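PDB 5U7F: dihydroneopterin triphosphate diphosphatase from Escherichia coli O157:H7, which probably hydrolyses dihydroneopterin triphosphate to dihydroneopterin monophosphate and pyrophosphate, a step needed for efficient folate biosynthesis, and also accepts nucleoside triphosphates such as dATP. Local coordinates for residues V24-R29 and K122-P127; F35-T40 and F115-A120. One frame throughout, in Å; residues are numbered along the deposited sequence.

Overall arrangement
Both contacts belong to the single mixed sheet of this Nudix domain, with centres about 10 Å apart. Strand 23-29 lies between strand 36-42 and strand 118-125, the latter at one edge of the sheet. Contact 1 pairs strand 23-29 directly with that edge strand; contact 2 reaches from strand 36-42 to the loop leading into it, where two cobalt ions bind. Along the chain, 35-40 and 115-120 are nested inside the loop closed by 24-29 and 122-127. The two meet where L27 N probably bonds to Q37 O and R29 NH1 to Q37 OE1, so the far end of strand 23-29 is joined, through Q37 and a metal-bound water, to the surroundings of the metal site.

Contact 1. Residues V24-R29 and K122-P127; sequences VLMLQR and KWLDAP
V24, L25 and M26 pair with L124, W123 and K122 as neighbouring antiparallel strands at one edge of the Nudix sheet. V24 with L124 and M26 with K122 are hydrogen-bonded pairs, each closed by two backbone bonds; the shortest, V24 N to L124 O at 2.6 Å, is almost straight. L25 and W123 form the non-hydrogen-bonded pair between them.

The tightly packed face carries V24, M26 and L124, which helices 126-132 and 136-147 cover. V24 sends CG2 against A126 CB at 4.0 Å, just where the edge strand gives way to helix 126-132. A small methyl suits A126, because V146 of helix 136-147 presses on both it and V24. M26 takes a more winding course: its CG stands beside the backbone N (chi1 -61°), touches L124 CD1 at 3.9 Å, and beyond it the flexible thioether chain bends twice, leading away from the edge strand. The two side chains cross at about a right angle, and both also lie on A129.

The solvent side belongs to K122 and D125. K122 starts on the same face as M26, but its long aliphatic chain leads off toward solvent, which accommodates its charged end. D125, exposed at the N-cap of helix 126-132, accepts the A128 N-H through OD1, a natural task for a short carboxylate where strand changes to helix.

On the other face the contact is close again, although W123 is partly exposed; its NE1 is satisfied by the carbonyl O of R111. L25 meets the indole with both a methylene and a methyl: CB sits over the six-membered ring, 3.8 Å from the centroid and 14° off the ring normal, as a CH-pi contact, while the branch, swung anti to the backbone N (chi1 172°), brings CD1 to 4.1 Å from W123 CE2.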
ATOM      1  N   VAL A  24       7.877   8.769   4.176  1.00 24.36           N
ATOM      2  CA  VAL A  24       6.947   7.725   3.724  1.00 18.67           C
ATOM      3  C   VAL A  24       6.276   7.044   4.910  1.00 15.99           C
ATOM      4  O   VAL A  24       6.939   6.666   5.863  1.00 17.50           O
ATOM      5  CB  VAL A  24       7.694   6.689   2.889  1.00 15.41           C
ATOM      6  CG1 VAL A  24       6.805   5.572   2.478  1.00 17.09           C
ATOM      7  CG2 VAL A  24       8.254   7.372   1.650  1.00 17.81           C
ATOM      8  N   LEU A  25       4.954   6.973   4.840  1.00 14.92           N
ATOM      9  CA  LEU A  25       4.133   6.385   5.864  1.00 14.43           C
ATOM     10  C   LEU A  25       4.169   4.873   5.764  1.00 15.27           C
ATOM     11  O   LEU A  25       3.794   4.319   4.737  1.00 14.99           O
ATOM     12  CB  LEU A  25       2.702   6.900   5.722  1.00 13.48           C
ATOM     13  CG  LEU A  25       1.683   6.211   6.626  1.00 19.52           C
ATOM     14  CD1 LEU A  25       1.976   6.484   8.098  1.00 19.61           C
ATOM     15  CD2 LEU A  25       0.273   6.569   6.267  1.00 19.18           C
ATOM     16  N   MET A  26       4.627   4.221   6.823  1.00 14.97           N
ATOM     17  CA  MET A  26       4.724   2.764   6.830  1.00 15.55           C
ATOM     18  C   MET A  26       3.907   2.199   7.969  1.00 18.20           C
ATOM     19  O   MET A  26       3.893   2.754   9.090  1.00 18.02           O
ATOM     20  CB  MET A  26       6.175   2.357   6.927  1.00 17.82           C
ATOM     21  CG  MET A  26       7.001   2.839   5.758  1.00 18.98           C
ATOM     22  SD  MET A  26       6.480   2.137   4.157  1.00 21.62           S
ATOM     23  CE  MET A  26       6.878   0.438   4.476  1.00 25.50           C
ATOM     24  N   LEU A  27       3.243   1.081   7.679  1.00 15.68           N
ATOM     25  CA  LEU A  27       2.228   0.526   8.545  1.00 19.68           C
ATOM     26  C   LEU A  27       2.600  -0.913   8.881  1.00 19.53           C
ATOM     27  O   LEU A  27       2.988  -1.664   8.014  1.00 17.30           O
ATOM     28  CB  LEU A  27       0.861   0.590   7.869  1.00 15.53           C
ATOM     29  CG  LEU A  27       0.393   1.938   7.331  1.00 21.75           C
ATOM     30  CD1 LEU A  27      -0.768   1.781   6.393  1.00 25.29           C
ATOM     31  CD2 LEU A  27      -0.016   2.789   8.486  1.00 20.16           C
ATOM     32  N   GLN A  28       2.476  -1.259  10.151  1.00 14.05           N
ATOM     33  CA  GLN A  28       2.862  -2.574  10.691  1.00 15.23           C
ATOM     34  C   GLN A  28       1.733  -3.591  10.561  1.00 17.20           C
ATOM     35  O   GLN A  28       0.671  -3.399  11.126  1.00 18.66           O
ATOM     36  CB  GLN A  28       3.249  -2.425  12.158  1.00 22.89           C
ATOM     37  CG  GLN A  28       3.797  -3.713  12.740  1.00 21.89           C
ATOM     38  CD  GLN A  28       4.209  -3.534  14.185  1.00 25.69           C
ATOM     39  OE1 GLN A  28       3.630  -2.729  14.907  1.00 22.36           O
ATOM     40  NE2 GLN A  28       5.197  -4.302  14.612  1.00 23.11           N
ATOM     41  N   ARG A  29       1.929  -4.679   9.814  1.00 17.71           N
ATOM     42  CA  ARG A  29       0.821  -5.613   9.614  1.00 16.99           C
ATOM     43  C   ARG A  29       0.441  -6.397  10.871  1.00 23.28           C
ATOM     44  O   ARG A  29       1.269  -6.606  11.766  1.00 19.41           O
ATOM     45  CB  ARG A  29       1.130  -6.616   8.503  1.00 20.09           C
ATOM     46  CG  ARG A  29       1.137  -5.997   7.140  1.00 21.11           C
ATOM     47  CD  ARG A  29       1.188  -7.093   6.064  1.00 32.39           C
ATOM     48  NE  ARG A  29      -0.012  -7.930   6.091  1.00 31.18           N
ATOM     49  CZ  ARG A  29      -1.192  -7.561   5.592  1.00 42.90           C
ATOM     50  NH1 ARG A  29      -1.338  -6.366   5.023  1.00 35.10           N
ATOM     51  NH2 ARG A  29      -2.237  -8.381   5.659  1.00 42.77           N
ATOM     52  N   LYS A 122       4.558   4.480  11.209  1.00 21.65           N
ATOM     53  CA  LYS A 122       5.762   5.307  11.326  1.00 21.10           C
ATOM     54  C   LYS A 122       5.987   6.127  10.046  1.00 19.55           C
ATOM     55  O   LYS A 122       5.752   5.628   8.936  1.00 16.88           O
ATOM     56  CB  LYS A 122       6.991   4.439  11.592  1.00 28.07           C
ATOM     57  CG  LYS A 122       7.155   4.008  13.029  1.00 39.09           C
ATOM     58  CD  LYS A 122       7.477   5.206  13.931  1.00 49.85           C
ATOM     59  CE  LYS A 122       7.671   4.788  15.388  1.00 53.21           C
ATOM     60  NZ  LYS A 122       7.618   5.966  16.293  1.00 50.38           N
ATOM     61  N   TRP A 123       6.434   7.376  10.195  1.00 18.90           N
ATOM     62  CA  TRP A 123       6.919   8.165   9.059  1.00 15.27           C
ATOM     63  C   TRP A 123       8.422   7.990   8.978  1.00 20.75           C
ATOM     64  O   TRP A 123       9.137   8.219   9.946  1.00 25.31           O
ATOM     65  CB  TRP A 123       6.574   9.668   9.212  1.00 21.38           C
ATOM     66  CG  TRP A 123       5.113   9.972   9.084  1.00 14.79           C
ATOM     67  CD1 TRP A 123       4.196  10.074  10.098  1.00 23.44           C
ATOM     68  CD2 TRP A 123       4.401  10.168   7.883  1.00 14.70           C
ATOM     69  NE1 TRP A 123       2.954  10.333   9.589  1.00 23.63           N
ATOM     70  CE2 TRP A 123       3.046  10.389   8.224  1.00 19.42           C
ATOM     71  CE3 TRP A 123       4.772  10.200   6.541  1.00 18.04           C
ATOM     72  CZ2 TRP A 123       2.076  10.648   7.266  1.00 24.99           C
ATOM     73  CZ3 TRP A 123       3.833  10.448   5.620  1.00 15.37           C
ATOM     74  CH2 TRP A 123       2.490  10.669   5.966  1.00 22.42           C
ATOM     75  N   LEU A 124       8.905   7.582   7.817  1.00 15.66           N
ATOM     76  CA  LEU A 124      10.311   7.296   7.604  1.00 17.64           C
ATOM     77  C   LEU A 124      10.820   7.980   6.357  1.00 20.56           C
ATOM     78  O   LEU A 124      10.066   8.129   5.398  1.00 21.47           O
ATOM     79  CB  LEU A 124      10.529   5.790   7.442  1.00 18.88           C
ATOM     80  CG  LEU A 124      10.079   4.934   8.614  1.00 26.72           C
ATOM     81  CD1 LEU A 124       9.944   3.459   8.200  1.00 28.30           C
ATOM     82  CD2 LEU A 124      11.085   5.095   9.720  1.00 29.30           C
ATOM     83  N   ASP A 125      12.104   8.328   6.326  1.00 18.07           N
ATOM     84  CA  ASP A 125      12.676   8.801   5.076  1.00 28.92           C
ATOM     85  C   ASP A 125      12.618   7.649   4.083  1.00 24.95           C
ATOM     86  O   ASP A 125      12.629   6.458   4.464  1.00 22.60           O
ATOM     87  CB  ASP A 125      14.108   9.323   5.227  1.00 29.85           C
ATOM     88  CG  ASP A 125      15.086   8.272   5.719  1.00 38.10           C
ATOM     89  OD1 ASP A 125      15.608   7.470   4.898  1.00 33.87           O
ATOM     90  OD2 ASP A 125      15.367   8.282   6.935  1.00 37.91           O
ATOM     91  N   ALA A 126      12.524   8.007   2.813  1.00 25.69           N
ATOM     92  CA  ALA A 126      12.159   7.038   1.779  1.00 20.45           C
ATOM     93  C   ALA A 126      13.135   5.864   1.679  1.00 21.16           C
ATOM     94  O   ALA A 126      12.694   4.715   1.574  1.00 24.96           O
ATOM     95  CB  ALA A 126      12.008   7.745   0.430  1.00 22.07           C
ATOM     96  N   PRO A 127      14.450   6.121   1.725  1.00 20.99           N
ATOM     97  CA  PRO A 127      15.406   5.012   1.716  1.00 24.63           C
ATOM     98  C   PRO A 127      15.217   4.060   2.881  1.00 30.00           C
ATOM     99  O   PRO A 127      15.436   2.862   2.711  1.00 23.50           O
ATOM    100  CB  PRO A 127      16.761   5.709   1.817  1.00 28.48           C
ATOM    101  CG  PRO A 127      16.540   7.032   1.205  1.00 24.85           C
ATOM    102  CD  PRO A 127      15.136   7.422   1.588  1.00 24.69           C
TER

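Contact 2. Residues F35-T40 and F115-A120; sequences FWQSVT and FTEHLA. With CO (cobalt (II) ion), chain F; CO (cobalt (II) ion), chain E.
T40 and E117 meet through a cobalt ion, which takes the backbone O of T40 at 2.0 Å and OE1 of E117 at 2.2 Å. The other oxygen of the same carboxylate, E117 OE2, binds a second cobalt at 2.1 Å, so this glutamate bridges two metals. Its CG is anti to the backbone N (chi1 -174°) and the chain beyond is extended, which carries the carboxylate from the loop to the ions. E60 contributes to both sites and E56 to the second; waters 1 and 2 add ligands to the first ion, waters 3 and 4 to the second.

Water 1 links this first shell to the next. It accepts from T40 N at 2.8 Å and donates to Q37 OE1 at 2.9 Å. This is the catalytic centre of the Nudix fold: T40 comes just before the Nudix box, whose helix 49-61 brings E56 and E60, and magnesium probably occupies a site here in the working enzyme.

Further out, Q37 OE1 also receives H118 NE2, 3.0 Å away, with an N-H...O angle of 163°. That donor comes in the carbonyl plane on a lone pair, and the oxygen lies close to the imidazole plane, although amide and ring are turned 52° apart. R29 NH1 is a further donor to OE1. A glutamine suits this place because its amide can accept at one end and donate at the other: Q37 NE2 makes a weak bond to T40 OG1, whose hydroxyl lies 2.7 Å from water 2. Beyond the polar network, the broad indole of W36 brings CH2 to within 4.1 Å of the A120 CB methyl.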
ATOM      1  N   PHE A  35       6.234  -7.219   9.187  1.00 20.49           N
ATOM      2  CA  PHE A  35       5.966  -6.737   7.809  1.00 16.87           C
ATOM      3  C   PHE A  35       5.402  -5.327   7.873  1.00 16.76           C
ATOM      4  O   PHE A  35       4.223  -5.161   8.147  1.00 19.33           O
ATOM      5  CB  PHE A  35       4.993  -7.696   7.125  1.00 19.49           C
ATOM      6  CG  PHE A  35       4.880  -7.531   5.641  1.00 24.90           C
ATOM      7  CD1 PHE A  35       5.330  -6.394   4.981  1.00 20.44           C
ATOM      8  CD2 PHE A  35       4.302  -8.545   4.897  1.00 22.49           C
ATOM      9  CE1 PHE A  35       5.194  -6.303   3.583  1.00 20.08           C
ATOM     10  CE2 PHE A  35       4.171  -8.443   3.555  1.00 26.70           C
ATOM     11  CZ  PHE A  35       4.612  -7.318   2.895  1.00 28.27           C
ATOM     12  N   TRP A  36       6.254  -4.332   7.655  1.00 19.44           N
ATOM     13  CA  TRP A  36       5.807  -2.957   7.429  1.00 19.75           C
ATOM     14  C   TRP A  36       5.612  -2.653   5.935  1.00 17.08           C
ATOM     15  O   TRP A  36       6.393  -3.093   5.091  1.00 15.93           O
ATOM     16  CB  TRP A  36       6.787  -1.973   7.997  1.00 17.37           C
ATOM     17  CG  TRP A  36       6.953  -2.118   9.470  1.00 20.14           C
ATOM     18  CD1 TRP A  36       7.536  -3.161  10.132  1.00 20.92           C
ATOM     19  CD2 TRP A  36       6.530  -1.183  10.475  1.00 20.02           C
ATOM     20  NE1 TRP A  36       7.511  -2.926  11.502  1.00 25.97           N
ATOM     21  CE2 TRP A  36       6.902  -1.720  11.732  1.00 28.08           C
ATOM     22  CE3 TRP A  36       5.870   0.047  10.435  1.00 19.73           C
ATOM     23  CZ2 TRP A  36       6.628  -1.068  12.938  1.00 23.43           C
ATOM     24  CZ3 TRP A  36       5.616   0.707  11.645  1.00 28.23           C
ATOM     25  CH2 TRP A  36       5.992   0.138  12.873  1.00 29.37           C
ATOM     26  N   GLN A  37       4.591  -1.872   5.639  1.00 16.47           N
ATOM     27  CA  GLN A  37       4.180  -1.635   4.243  1.00 18.87           C
ATOM     28  C   GLN A  37       3.445  -0.336   4.077  1.00 15.37           C
ATOM     29  O   GLN A  37       2.933   0.231   5.057  1.00 16.82           O
ATOM     30  CB  GLN A  37       3.276  -2.763   3.779  1.00 14.87           C
ATOM     31  CG  GLN A  37       2.092  -2.973   4.675  1.00 16.31           C
ATOM     32  CD  GLN A  37       0.963  -3.770   4.067  1.00 26.29           C
ATOM     33  OE1 GLN A  37      -0.120  -3.897   4.668  1.00 24.73           O
ATOM     34  NE2 GLN A  37       1.210  -4.361   2.901  1.00 24.78           N
ATOM     35  N   SER A  38       3.367   0.141   2.838  1.00 15.36           N
ATOM     36  CA  SER A  38       2.396   1.150   2.460  1.00 17.37           C
ATOM     37  C   SER A  38       0.992   0.489   2.393  1.00 14.18           C
ATOM     38  O   SER A  38       0.825  -0.696   2.755  1.00 15.62           O
ATOM     39  CB  SER A  38       2.792   1.792   1.105  1.00 16.72           C
ATOM     40  OG  SER A  38       4.191   2.057   1.053  1.00 14.16           O
ATOM     41  N   VAL A  39      -0.028   1.249   2.017  1.00 15.86           N
ATOM     42  CA  VAL A  39      -1.379   0.697   1.919  1.00 18.33           C
ATOM     43  C   VAL A  39      -1.480  -0.310   0.756  1.00 17.59           C
ATOM     44  O   VAL A  39      -1.098   0.007  -0.355  1.00 16.96           O
ATOM     45  CB  VAL A  39      -2.400   1.822   1.753  1.00 19.07           C
ATOM     46  CG1 VAL A  39      -3.756   1.305   1.345  1.00 17.94           C
ATOM     47  CG2 VAL A  39      -2.519   2.602   3.060  1.00 23.14           C
ATOM     48  N   THR A  40      -1.943  -1.531   1.029  1.00 17.27           N
ATOM     49  CA  THR A  40      -2.217  -2.512  -0.042  1.00 17.76           C
ATOM     50  C   THR A  40      -3.623  -3.037   0.166  1.00 23.04           C
ATOM     51  O   THR A  40      -4.155  -2.963   1.266  1.00 20.49           O
ATOM     52  CB  THR A  40      -1.216  -3.700  -0.087  1.00 23.79           C
ATOM     53  OG1 THR A  40      -1.369  -4.522   1.074  1.00 31.35           O
ATOM     54  CG2 THR A  40       0.211  -3.221  -0.198  1.00 24.93           C
ATOM     55  N   PHE A 115      -5.509   4.225  12.202  1.00 23.56           N
ATOM     56  CA  PHE A 115      -5.448   3.031  11.352  1.00 29.79           C
ATOM     57  C   PHE A 115      -6.392   1.949  11.862  1.00 36.18           C
ATOM     58  O   PHE A 115      -6.775   1.966  13.036  1.00 36.06           O
ATOM     59  CB  PHE A 115      -4.005   2.507  11.288  1.00 24.85           C
ATOM     60  CG  PHE A 115      -3.349   2.373  12.635  1.00 34.40           C
ATOM     61  CD1 PHE A 115      -2.611   3.420  13.165  1.00 31.03           C
ATOM     62  CD2 PHE A 115      -3.479   1.210  13.378  1.00 28.01           C
ATOM     63  CE1 PHE A 115      -2.010   3.313  14.410  1.00 29.82           C
ATOM     64  CE2 PHE A 115      -2.881   1.094  14.638  1.00 30.66           C
ATOM     65  CZ  PHE A 115      -2.137   2.152  15.148  1.00 35.01           C
ATOM     66  N   THR A 116      -6.758   1.018  10.983  1.00 36.70           N
ATOM     67  CA  THR A 116      -7.729  -0.036  11.306  1.00 36.75           C
ATOM     68  C   THR A 116      -7.181  -1.462  11.083  1.00 36.56           C
ATOM     69  O   THR A 116      -7.430  -2.372  11.876  1.00 44.60           O
ATOM     70  CB  THR A 116      -9.008   0.152  10.467  1.00 35.52           C
ATOM     71  OG1 THR A 116      -8.686   0.093   9.073  1.00 39.05           O
ATOM     72  CG2 THR A 116      -9.643   1.493  10.753  1.00 38.01           C
ATOM     73  N   GLU A 117      -6.415  -1.643  10.016  1.00 38.42           N
ATOM     74  CA  GLU A 117      -5.928  -2.955   9.604  1.00 33.14           C
ATOM     75  C   GLU A 117      -4.557  -3.305  10.209  1.00 34.28           C
ATOM     76  O   GLU A 117      -4.086  -4.440  10.086  1.00 37.24           O
ATOM     77  CB  GLU A 117      -5.872  -2.986   8.051  1.00 36.79           C
ATOM     78  CG  GLU A 117      -5.528  -4.327   7.401  1.00 36.95           C
ATOM     79  CD  GLU A 117      -5.610  -4.278   5.860  1.00 38.12           C
ATOM     80  OE1 GLU A 117      -4.545  -4.390   5.186  1.00 29.92           O
ATOM     81  OE2 GLU A 117      -6.744  -4.130   5.322  1.00 36.77           O
ATOM     82  N   HIS A 118      -3.920  -2.340  10.875  1.00 23.16           N
ATOM     83  CA  HIS A 118      -2.521  -2.480  11.271  1.00 23.56           C
ATOM     84  C   HIS A 118      -2.304  -2.327  12.785  1.00 21.22           C
ATOM     85  O   HIS A 118      -3.240  -2.046  13.500  1.00 26.96           O
ATOM     86  CB  HIS A 118      -1.695  -1.453  10.518  1.00 18.87           C
ATOM     87  CG  HIS A 118      -1.653  -1.691   9.038  1.00 22.69           C
ATOM     88  ND1 HIS A 118      -2.664  -1.286   8.194  1.00 23.89           N
ATOM     89  CD2 HIS A 118      -0.756  -2.344   8.263  1.00 21.65           C
ATOM     90  CE1 HIS A 118      -2.378  -1.645   6.957  1.00 25.90           C
ATOM     91  NE2 HIS A 118      -1.217  -2.278   6.964  1.00 22.74           N
ATOM     92  N   LEU A 119      -1.067  -2.482  13.237  1.00 18.29           N
ATOM     93  CA  LEU A 119      -0.737  -2.429  14.666  1.00 24.09           C
ATOM     94  C   LEU A 119      -0.159  -1.068  15.095  1.00 26.86           C
ATOM     95  O   LEU A 119      -0.243  -0.671  16.274  1.00 23.10           O
ATOM     96  CB  LEU A 119       0.255  -3.531  14.997  1.00 22.53           C
ATOM     97  CG  LEU A 119      -0.213  -4.983  14.872  1.00 28.24           C
ATOM     98  CD1 LEU A 119       0.947  -5.941  14.977  1.00 28.57           C
ATOM     99  CD2 LEU A 119      -1.238  -5.315  15.943  1.00 31.92           C
ATOM    100  N   ALA A 120       0.414  -0.348  14.130  1.00 21.86           N
ATOM    101  CA  ALA A 120       1.247   0.843  14.380  1.00 18.37           C
ATOM    102  C   ALA A 120       1.551   1.511  13.052  1.00 17.71           C
ATOM    103  O   ALA A 120       1.408   0.859  12.011  1.00 17.13           O
ATOM    104  CB  ALA A 120       2.533   0.485  15.026  1.00 19.09           C
TER
HETATM  105 CO    CO F 205      -4.317  -3.823   3.123  0.77 23.18          CO
HETATM  106 CO    CO E 204      -7.437  -3.340   3.454  0.99 25.21          CO
HETATM  107  O   HOH W   1      -2.481  -2.703   3.537  1.00 26.94           O
HETATM  108  O   HOH W   2      -3.395  -5.660   2.383  1.00 29.05           O
HETATM  109  O   HOH W   3      -8.990  -4.420   3.128  1.00 30.97           O
HETATM  110  O   HOH W   4      -8.873  -2.211   4.575  1.00 29.49           O